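Local coordinates for protein multicopper oxidase (Arthrobacter sp. FB24, PDB 3GDC) that probably oxidises phenolic or related substrates and passes the electrons through its copper centres to dioxygen, as a laccase-like multicopper oxidase, at residues I16-D21 / D163-V168; F126-Y131 / R206-N211. All blocks are in the same frame, centred on the assembly; numbering follows the deposited sequence.

Contact 1 (I16-D21 / D163-V168); sequences ILRDFD and DEMVMV
The guanidinium of Arg18 meets the carboxylate of Asp163 edge to edge, the two planes only 19° apart. The Phe20 ring likewise presents its rim, with the main chain of Glu164 and Met165 near the ring plane. In this two-cupredoxin-domain multicopper oxidase, the end of helix 13-18 and the start of strand 20-27 here lie against strand 163-172 of the second beta-sandwich domain.

The salt bridge is bidentate and side-on: NE of Arg18 donates to OD1 of Asp163 at 3.0 Å, nearly straight at 176°, while NH2 of Arg18 serves OD2. Both oxygens use their syn lone pairs, which fixes the rotation of the carboxylate. An Arg18 chain stretched out from CG to NE carries the head to Asp163, and CE of Met165 lies 3.5 Å from NH2 of Arg18. The carbonyl O of Leu17 accepts a hydrogen bond from the backbone N of Val166 at 2.8 Å. Leu17, whose chi1 of -173° swings CG away from its backbone N, runs side by side with Met165 and Met167; its CG packs on CB of Met165 at 3.9 Å, and its CD1 touches CE of Met167. Val197 of strand 197-200 also touches Leu17, Arg18 and Met165.

CZ of Phe20 comes within 3.6 Å of C of Met165 and also reaches the side chain of Val166, while Thr67 touches both Phe20 and Val166. One branch of Val166 turns to the helix: its CG1 lies 3.3 Å from the carbonyl O of Ile16.

Contact 2 (F126-Y131 / R206-N211); sequences FGTHLY and RIHLIN
OG1 of Thr128 and ND1 of His208 share the shortest polar contact here, a hydrogen bond of 2.8 Å in which either could donate. The hydroxyl meets the imidazole at its edge, in the ring plane. Since NE2 of the same ring bonds Glu164, both ring nitrogens are engaged and the imidazole is held against flipping. The Thr128 rotamer (chi1 -63°) sets OG1 beside its own backbone N and sends CG2 the other way, where the methyl packs 3.8 Å from CB of His208 and 4.2 Å from CG1 of Ile210. A valine in place of Thr128 would probably leave ND1 of His208 without its mate and the ring steadied chiefly through Glu164.

Farther along, Leu130 and Ile210 slide past each other in opposite senses, CB of Leu130 lying 4.0 Å from CG2 of Ile210. The terminal CD1 of Ile210 reaches the carbonyl O of His129 at 3.7 Å. Ile151 and Ile255 each touch both Thr128 and His208. The side chain of Leu130 is about 5 Å from a bound copper. The axes of segments 127-131 and 206-211 approach to 7.8 Å at 38°, in a buried side-chain contact between strands of the two cupredoxin domains, as in two-domain multicopper oxidases.

In the fold
Contacts 1 and 2 have centres 10 Å apart, and their second segments, 163-168 and 206-211, lie on neighbouring parallel strands of one six-stranded sheet. The segments alternate along the chain: 16-21, 126-131, 163-168, 206-211. Residues of helix 13-18 and strand 20-27, in contact 1, and a first-domain strand, in contact 2, are brought to this second-domain sheet. The two contacts touch directly, through the Glu164-His208 pair and through the main chain, where O of Met165 is 2.8 Å from N of His208. Together they tie the N-terminal part of the chain and a strand leading to the copper ligands His132 and Cys133 to the second cupredoxin domain.

Contact 1 (I16-D21 / D163-V168)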
ATOM      1  N   ILE A  16      16.108  21.896  -6.931  1.00 15.05           N
ATOM      2  CA  ILE A  16      15.175  20.942  -7.555  1.00 14.77           C
ATOM      3  C   ILE A  16      13.779  21.040  -6.937  1.00 14.82           C
ATOM      4  O   ILE A  16      12.761  20.970  -7.637  1.00 13.85           O
ATOM      5  CB  ILE A  16      15.734  19.499  -7.464  1.00 14.67           C
ATOM      6  CG1 ILE A  16      16.957  19.379  -8.383  1.00 13.81           C
ATOM      7  CG2 ILE A  16      14.651  18.452  -7.818  1.00 13.93           C
ATOM      8  CD1 ILE A  16      17.613  18.008  -8.404  1.00 15.46           C
ATOM      9  N   LEU A  17      13.747  21.225  -5.617  1.00 14.63           N
ATOM     10  CA  LEU A  17      12.516  21.300  -4.856  1.00 15.23           C
ATOM     11  C   LEU A  17      11.500  22.288  -5.448  1.00 15.20           C
ATOM     12  O   LEU A  17      10.293  22.028  -5.431  1.00 15.09           O
ATOM     13  CB  LEU A  17      12.844  21.675  -3.409  1.00 15.47           C
ATOM     14  CG  LEU A  17      11.784  21.678  -2.325  1.00 17.37           C
ATOM     15  CD1 LEU A  17      11.325  20.244  -2.033  1.00 15.33           C
ATOM     16  CD2 LEU A  17      12.416  22.313  -1.094  1.00 16.69           C
ATOM     17  N   ARG A  18      11.984  23.396  -6.000  1.00 15.60           N
ATOM     18  CA  ARG A  18      11.090  24.439  -6.493  1.00 16.30           C
ATOM     19  C   ARG A  18      11.281  24.810  -7.969  1.00 17.36           C
ATOM     20  O   ARG A  18      10.693  25.780  -8.450  1.00 17.88           O
ATOM     21  CB  ARG A  18      11.195  25.676  -5.603  1.00 17.10           C
ATOM     22  CG  ARG A  18      10.675  25.456  -4.190  1.00 17.33           C
ATOM     23  CD  ARG A  18      10.754  26.747  -3.393  1.00 19.68           C
ATOM     24  NE  ARG A  18      10.228  26.599  -2.036  1.00 20.18           N
ATOM     25  CZ  ARG A  18      10.960  26.314  -0.964  1.00 21.20           C
ATOM     26  NH1 ARG A  18      12.269  26.138  -1.069  1.00 21.17           N
ATOM     27  NH2 ARG A  18      10.370  26.212   0.223  1.00 22.41           N
ATOM     28  N   ASP A  19      12.061  24.008  -8.689  1.00 17.54           N
ATOM     29  CA  ASP A  19      12.349  24.265 -10.106  1.00 18.30           C
ATOM     30  C   ASP A  19      11.326  23.566 -11.022  1.00 17.96           C
ATOM     31  O   ASP A  19      11.523  22.424 -11.427  1.00 18.65           O
ATOM     32  CB  ASP A  19      13.787  23.817 -10.427  1.00 18.22           C
ATOM     33  CG  ASP A  19      14.221  24.153 -11.854  1.00 20.99           C
ATOM     34  OD1 ASP A  19      13.423  24.729 -12.624  1.00 23.27           O
ATOM     35  OD2 ASP A  19      15.384  23.843 -12.195  1.00 24.10           O
ATOM     36  N   PHE A  20      10.249  24.270 -11.355  1.00 17.95           N
ATOM     37  CA  PHE A  20       9.265  23.784 -12.316  1.00 18.18           C
ATOM     38  C   PHE A  20       9.624  24.328 -13.697  1.00 18.76           C
ATOM     39  O   PHE A  20       9.587  25.545 -13.938  1.00 18.36           O
ATOM     40  CB  PHE A  20       7.849  24.180 -11.892  1.00 18.89           C
ATOM     41  CG  PHE A  20       7.413  23.530 -10.604  1.00 18.99           C
ATOM     42  CD1 PHE A  20       6.797  22.286 -10.619  1.00 21.12           C
ATOM     43  CD2 PHE A  20       7.668  24.145  -9.381  1.00 21.55           C
ATOM     44  CE1 PHE A  20       6.410  21.669  -9.429  1.00 22.58           C
ATOM     45  CE2 PHE A  20       7.297  23.537  -8.183  1.00 20.84           C
ATOM     46  CZ  PHE A  20       6.665  22.298  -8.208  1.00 19.83           C
ATOM     47  N   ASP A  21      10.028  23.419 -14.572  1.00 18.19           N
ATOM     48  CA  ASP A  21      10.495  23.785 -15.894  1.00 18.40           C
ATOM     49  C   ASP A  21       9.303  23.939 -16.846  1.00 18.64           C
ATOM     50  O   ASP A  21       8.702  22.962 -17.305  1.00 17.83           O
ATOM     51  CB  ASP A  21      11.520  22.764 -16.408  1.00 18.24           C
ATOM     52  CG  ASP A  21      12.291  23.266 -17.630  1.00 19.79           C
ATOM     53  OD1 ASP A  21      11.738  24.069 -18.412  1.00 19.60           O
ATOM     54  OD2 ASP A  21      13.459  22.854 -17.806  1.00 20.92           O
ATOM     55  N   ASP A 163       3.212  28.139  -1.545  1.00 21.86           N
ATOM     56  CA  ASP A 163       4.542  27.558  -1.757  1.00 21.14           C
ATOM     57  C   ASP A 163       4.376  26.174  -2.381  1.00 20.62           C
ATOM     58  O   ASP A 163       3.935  25.244  -1.714  1.00 21.44           O
ATOM     59  CB  ASP A 163       5.304  27.464  -0.421  1.00 21.67           C
ATOM     60  CG  ASP A 163       6.796  27.138  -0.590  1.00 23.24           C
ATOM     61  OD1 ASP A 163       7.265  26.852  -1.717  1.00 24.43           O
ATOM     62  OD2 ASP A 163       7.520  27.173   0.435  1.00 25.41           O
ATOM     63  N   GLU A 164       4.712  26.043  -3.657  1.00 18.74           N
ATOM     64  CA  GLU A 164       4.562  24.770  -4.357  1.00 18.08           C
ATOM     65  C   GLU A 164       5.924  24.141  -4.576  1.00 17.55           C
ATOM     66  O   GLU A 164       6.905  24.825  -4.915  1.00 16.72           O
ATOM     67  CB  GLU A 164       3.847  24.969  -5.693  1.00 19.01           C
ATOM     68  CG  GLU A 164       3.278  23.689  -6.324  1.00 19.83           C
ATOM     69  CD  GLU A 164       2.190  24.002  -7.336  1.00 23.90           C
ATOM     70  OE1 GLU A 164       1.886  25.207  -7.499  1.00 27.39           O
ATOM     71  OE2 GLU A 164       1.632  23.071  -7.958  1.00 20.85           O
ATOM     72  N   MET A 165       5.995  22.836  -4.364  1.00 16.29           N
ATOM     73  CA  MET A 165       7.268  22.133  -4.456  1.00 16.41           C
ATOM     74  C   MET A 165       7.105  20.707  -4.979  1.00 14.85           C
ATOM     75  O   MET A 165       5.985  20.178  -5.046  1.00 14.08           O
ATOM     76  CB  MET A 165       7.996  22.141  -3.105  1.00 16.66           C
ATOM     77  CG  MET A 165       7.144  21.754  -1.938  1.00 18.85           C
ATOM     78  SD  MET A 165       8.011  21.952  -0.358  1.00 20.77           S
ATOM     79  CE  MET A 165       7.940  23.708  -0.133  1.00 22.36           C
ATOM     80  N   VAL A 166       8.232  20.120  -5.372  1.00 13.92           N
ATOM     81  CA  VAL A 166       8.289  18.749  -5.867  1.00 14.53           C
ATOM     82  C   VAL A 166       9.309  17.941  -5.065  1.00 14.64           C
ATOM     83  O   VAL A 166      10.416  18.404  -4.777  1.00 13.77           O
ATOM     84  CB  VAL A 166       8.560  18.662  -7.420  1.00 14.67           C
ATOM     85  CG1 VAL A 166       9.853  19.364  -7.828  1.00 15.76           C
ATOM     86  CG2 VAL A 166       8.540  17.214  -7.910  1.00 15.48           C
ATOM     87  N   MET A 167       8.905  16.728  -4.705  1.00 13.83           N
ATOM     88  CA  MET A 167       9.756  15.807  -3.959  1.00 14.40           C
ATOM     89  C   MET A 167       9.761  14.438  -4.624  1.00 13.61           C
ATOM     90  O   MET A 167       8.734  13.736  -4.644  1.00 13.95           O
ATOM     91  CB  MET A 167       9.258  15.684  -2.514  1.00 13.76           C
ATOM     92  CG  MET A 167       9.458  16.958  -1.716  1.00 15.27           C
ATOM     93  SD  MET A 167       9.109  16.686   0.027  1.00 16.16           S
ATOM     94  CE  MET A 167       9.676  18.265   0.697  1.00 15.51           C
ATOM     95  N   VAL A 168      10.917  14.058  -5.158  1.00 13.28           N
ATOM     96  CA  VAL A 168      11.077  12.752  -5.786  1.00 13.55           C
ATOM     97  C   VAL A 168      11.888  11.851  -4.843  1.00 13.65           C
ATOM     98  O   VAL A 168      13.034  12.165  -4.484  1.00 13.97           O
ATOM     99  CB  VAL A 168      11.758  12.838  -7.170  1.00 13.11           C
ATOM    100  CG1 VAL A 168      11.870  11.449  -7.792  1.00 14.88           C
ATOM    101  CG2 VAL A 168      10.994  13.809  -8.110  1.00 13.87           C
TER

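Contact 2 (F126-Y131 / R206-N211)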
ATOM      1  N   PHE A 126      -4.968  16.142 -16.405  1.00 18.17           N
ATOM      2  CA  PHE A 126      -4.353  16.936 -15.356  1.00 17.80           C
ATOM      3  C   PHE A 126      -3.982  16.032 -14.181  1.00 17.31           C
ATOM      4  O   PHE A 126      -4.625  15.000 -13.940  1.00 17.46           O
ATOM      5  CB  PHE A 126      -5.200  18.152 -14.953  1.00 18.55           C
ATOM      6  CG  PHE A 126      -6.346  17.863 -14.010  1.00 19.56           C
ATOM      7  CD1 PHE A 126      -6.127  17.719 -12.636  1.00 20.60           C
ATOM      8  CD2 PHE A 126      -7.657  17.813 -14.482  1.00 19.72           C
ATOM      9  CE1 PHE A 126      -7.195  17.494 -11.761  1.00 20.16           C
ATOM     10  CE2 PHE A 126      -8.734  17.583 -13.609  1.00 20.04           C
ATOM     11  CZ  PHE A 126      -8.498  17.428 -12.252  1.00 19.33           C
ATOM     12  N   GLY A 127      -2.908  16.402 -13.506  1.00 17.14           N
ATOM     13  CA  GLY A 127      -2.445  15.649 -12.353  1.00 17.05           C
ATOM     14  C   GLY A 127      -0.950  15.711 -12.185  1.00 16.92           C
ATOM     15  O   GLY A 127      -0.256  16.496 -12.834  1.00 16.86           O
ATOM     16  N   THR A 128      -0.461  14.882 -11.274  1.00 16.44           N
ATOM     17  CA  THR A 128       0.958  14.809 -10.964  1.00 15.87           C
ATOM     18  C   THR A 128       1.463  13.504 -11.536  1.00 15.14           C
ATOM     19  O   THR A 128       1.004  12.422 -11.141  1.00 14.42           O
ATOM     20  CB  THR A 128       1.151  14.881  -9.440  1.00 16.35           C
ATOM     21  OG1 THR A 128       0.681  16.153  -8.980  1.00 18.09           O
ATOM     22  CG2 THR A 128       2.600  14.678  -9.039  1.00 15.92           C
ATOM     23  N   HIS A 129       2.387  13.610 -12.492  1.00 13.89           N
ATOM     24  CA  HIS A 129       2.864  12.454 -13.231  1.00 14.07           C
ATOM     25  C   HIS A 129       4.394  12.394 -13.185  1.00 13.81           C
ATOM     26  O   HIS A 129       5.032  13.093 -12.384  1.00 13.85           O
ATOM     27  CB  HIS A 129       2.337  12.485 -14.680  1.00 14.74           C
ATOM     28  CG  HIS A 129       0.868  12.768 -14.787  1.00 15.64           C
ATOM     29  ND1 HIS A 129      -0.096  11.928 -14.263  1.00 14.87           N
ATOM     30  CD2 HIS A 129       0.196  13.795 -15.370  1.00 16.40           C
ATOM     31  CE1 HIS A 129      -1.294  12.431 -14.510  1.00 16.53           C
ATOM     32  NE2 HIS A 129      -1.144  13.563 -15.179  1.00 16.13           N
ATOM     33  N   LEU A 130       4.969  11.551 -14.033  1.00 13.59           N
ATOM     34  CA  LEU A 130       6.402  11.310 -14.057  1.00 13.75           C
ATOM     35  C   LEU A 130       6.790  10.744 -15.411  1.00 13.61           C
ATOM     36  O   LEU A 130       5.921  10.398 -16.228  1.00 14.19           O
ATOM     37  CB  LEU A 130       6.822  10.350 -12.921  1.00 13.71           C
ATOM     38  CG  LEU A 130       6.345   8.885 -12.942  1.00 13.90           C
ATOM     39  CD1 LEU A 130       7.384   7.963 -12.230  1.00 15.70           C
ATOM     40  CD2 LEU A 130       4.983   8.704 -12.333  1.00 16.79           C
ATOM     41  N   TYR A 131       8.092  10.679 -15.652  1.00 12.99           N
ATOM     42  CA  TYR A 131       8.640  10.049 -16.842  1.00 13.11           C
ATOM     43  C   TYR A 131       9.905   9.303 -16.427  1.00 13.51           C
ATOM     44  O   TYR A 131      10.541   9.638 -15.403  1.00 13.38           O
ATOM     45  CB  TYR A 131       8.923  11.092 -17.946  1.00 13.41           C
ATOM     46  CG  TYR A 131       9.969  12.125 -17.577  1.00 13.20           C
ATOM     47  CD1 TYR A 131      11.326  11.894 -17.837  1.00 14.78           C
ATOM     48  CD2 TYR A 131       9.607  13.317 -16.944  1.00 12.79           C
ATOM     49  CE1 TYR A 131      12.304  12.839 -17.489  1.00 13.92           C
ATOM     50  CE2 TYR A 131      10.580  14.272 -16.572  1.00 11.36           C
ATOM     51  CZ  TYR A 131      11.922  14.018 -16.857  1.00 14.66           C
ATOM     52  OH  TYR A 131      12.884  14.925 -16.503  1.00 13.47           O
ATOM     53  N   ARG A 206       1.987  23.132  -1.028  1.00 17.00           N
ATOM     54  CA  ARG A 206       1.519  22.072  -1.908  1.00 15.81           C
ATOM     55  C   ARG A 206       2.739  21.305  -2.423  1.00 16.03           C
ATOM     56  O   ARG A 206       3.618  21.873  -3.078  1.00 15.45           O
ATOM     57  CB  ARG A 206       0.698  22.646  -3.087  1.00 16.36           C
ATOM     58  CG  ARG A 206       0.248  21.625  -4.123  1.00 16.35           C
ATOM     59  CD  ARG A 206      -0.729  22.222  -5.163  1.00 17.07           C
ATOM     60  NE  ARG A 206      -1.967  22.674  -4.523  1.00 18.62           N
ATOM     61  CZ  ARG A 206      -2.626  23.792  -4.837  1.00 19.94           C
ATOM     62  NH1 ARG A 206      -2.181  24.583  -5.800  1.00 21.25           N
ATOM     63  NH2 ARG A 206      -3.735  24.114  -4.175  1.00 20.38           N
ATOM     64  N   ILE A 207       2.783  20.017  -2.118  1.00 14.67           N
ATOM     65  CA  ILE A 207       3.920  19.188  -2.489  1.00 14.15           C
ATOM     66  C   ILE A 207       3.486  18.134  -3.504  1.00 13.61           C
ATOM     67  O   ILE A 207       2.534  17.393  -3.269  1.00 13.90           O
ATOM     68  CB  ILE A 207       4.517  18.465  -1.244  1.00 14.35           C
ATOM     69  CG1 ILE A 207       4.874  19.469  -0.142  1.00 14.77           C
ATOM     70  CG2 ILE A 207       5.741  17.613  -1.650  1.00 14.42           C
ATOM     71  CD1 ILE A 207       5.172  18.804   1.226  1.00 15.51           C
ATOM     72  N   HIS A 208       4.209  18.056  -4.614  1.00 12.74           N
ATOM     73  CA  HIS A 208       4.046  16.955  -5.551  1.00 12.75           C
ATOM     74  C   HIS A 208       5.043  15.863  -5.174  1.00 12.45           C
ATOM     75  O   HIS A 208       6.238  16.011  -5.407  1.00 12.63           O
ATOM     76  CB  HIS A 208       4.297  17.442  -6.976  1.00 13.65           C
ATOM     77  CG  HIS A 208       3.362  18.531  -7.379  1.00 13.22           C
ATOM     78  ND1 HIS A 208       2.123  18.285  -7.928  1.00 15.59           N
ATOM     79  CD2 HIS A 208       3.458  19.875  -7.244  1.00 15.34           C
ATOM     80  CE1 HIS A 208       1.506  19.433  -8.142  1.00 16.68           C
ATOM     81  NE2 HIS A 208       2.289  20.412  -7.726  1.00 16.80           N
ATOM     82  N   LEU A 209       4.538  14.765  -4.618  1.00 12.67           N
ATOM     83  CA  LEU A 209       5.407  13.689  -4.108  1.00 12.80           C
ATOM     84  C   LEU A 209       5.370  12.497  -5.032  1.00 12.99           C
ATOM     85  O   LEU A 209       4.297  11.942  -5.270  1.00 12.99           O
ATOM     86  CB  LEU A 209       4.940  13.251  -2.713  1.00 13.39           C
ATOM     87  CG  LEU A 209       5.760  12.125  -2.073  1.00 14.25           C
ATOM     88  CD1 LEU A 209       7.099  12.667  -1.632  1.00 13.14           C
ATOM     89  CD2 LEU A 209       4.980  11.568  -0.886  1.00 15.25           C
ATOM     90  N   ILE A 210       6.537  12.099  -5.527  1.00 12.30           N
ATOM     91  CA  ILE A 210       6.642  11.050  -6.533  1.00 12.93           C
ATOM     92  C   ILE A 210       7.603   9.978  -6.074  1.00 12.97           C
ATOM     93  O   ILE A 210       8.736  10.283  -5.708  1.00 12.61           O
ATOM     94  CB  ILE A 210       7.168  11.621  -7.869  1.00 13.79           C
ATOM     95  CG1 ILE A 210       6.239  12.725  -8.356  1.00 14.18           C
ATOM     96  CG2 ILE A 210       7.338  10.515  -8.910  1.00 14.30           C
ATOM     97  CD1 ILE A 210       6.909  13.728  -9.265  1.00 15.59           C
ATOM     98  N   ASN A 211       7.164   8.721  -6.149  1.00 13.05           N
ATOM     99  CA  ASN A 211       8.029   7.617  -5.784  1.00 13.46           C
ATOM    100  C   ASN A 211       8.631   6.923  -7.000  1.00 13.62           C
ATOM    101  O   ASN A 211       7.893   6.324  -7.796  1.00 13.56           O
ATOM    102  CB  ASN A 211       7.288   6.587  -4.921  1.00 13.86           C
ATOM    103  CG  ASN A 211       8.228   5.517  -4.400  1.00 14.99           C
ATOM    104  OD1 ASN A 211       9.394   5.814  -4.106  1.00 15.05           O
ATOM    105  ND2 ASN A 211       7.750   4.275  -4.302  1.00 15.33           N
TER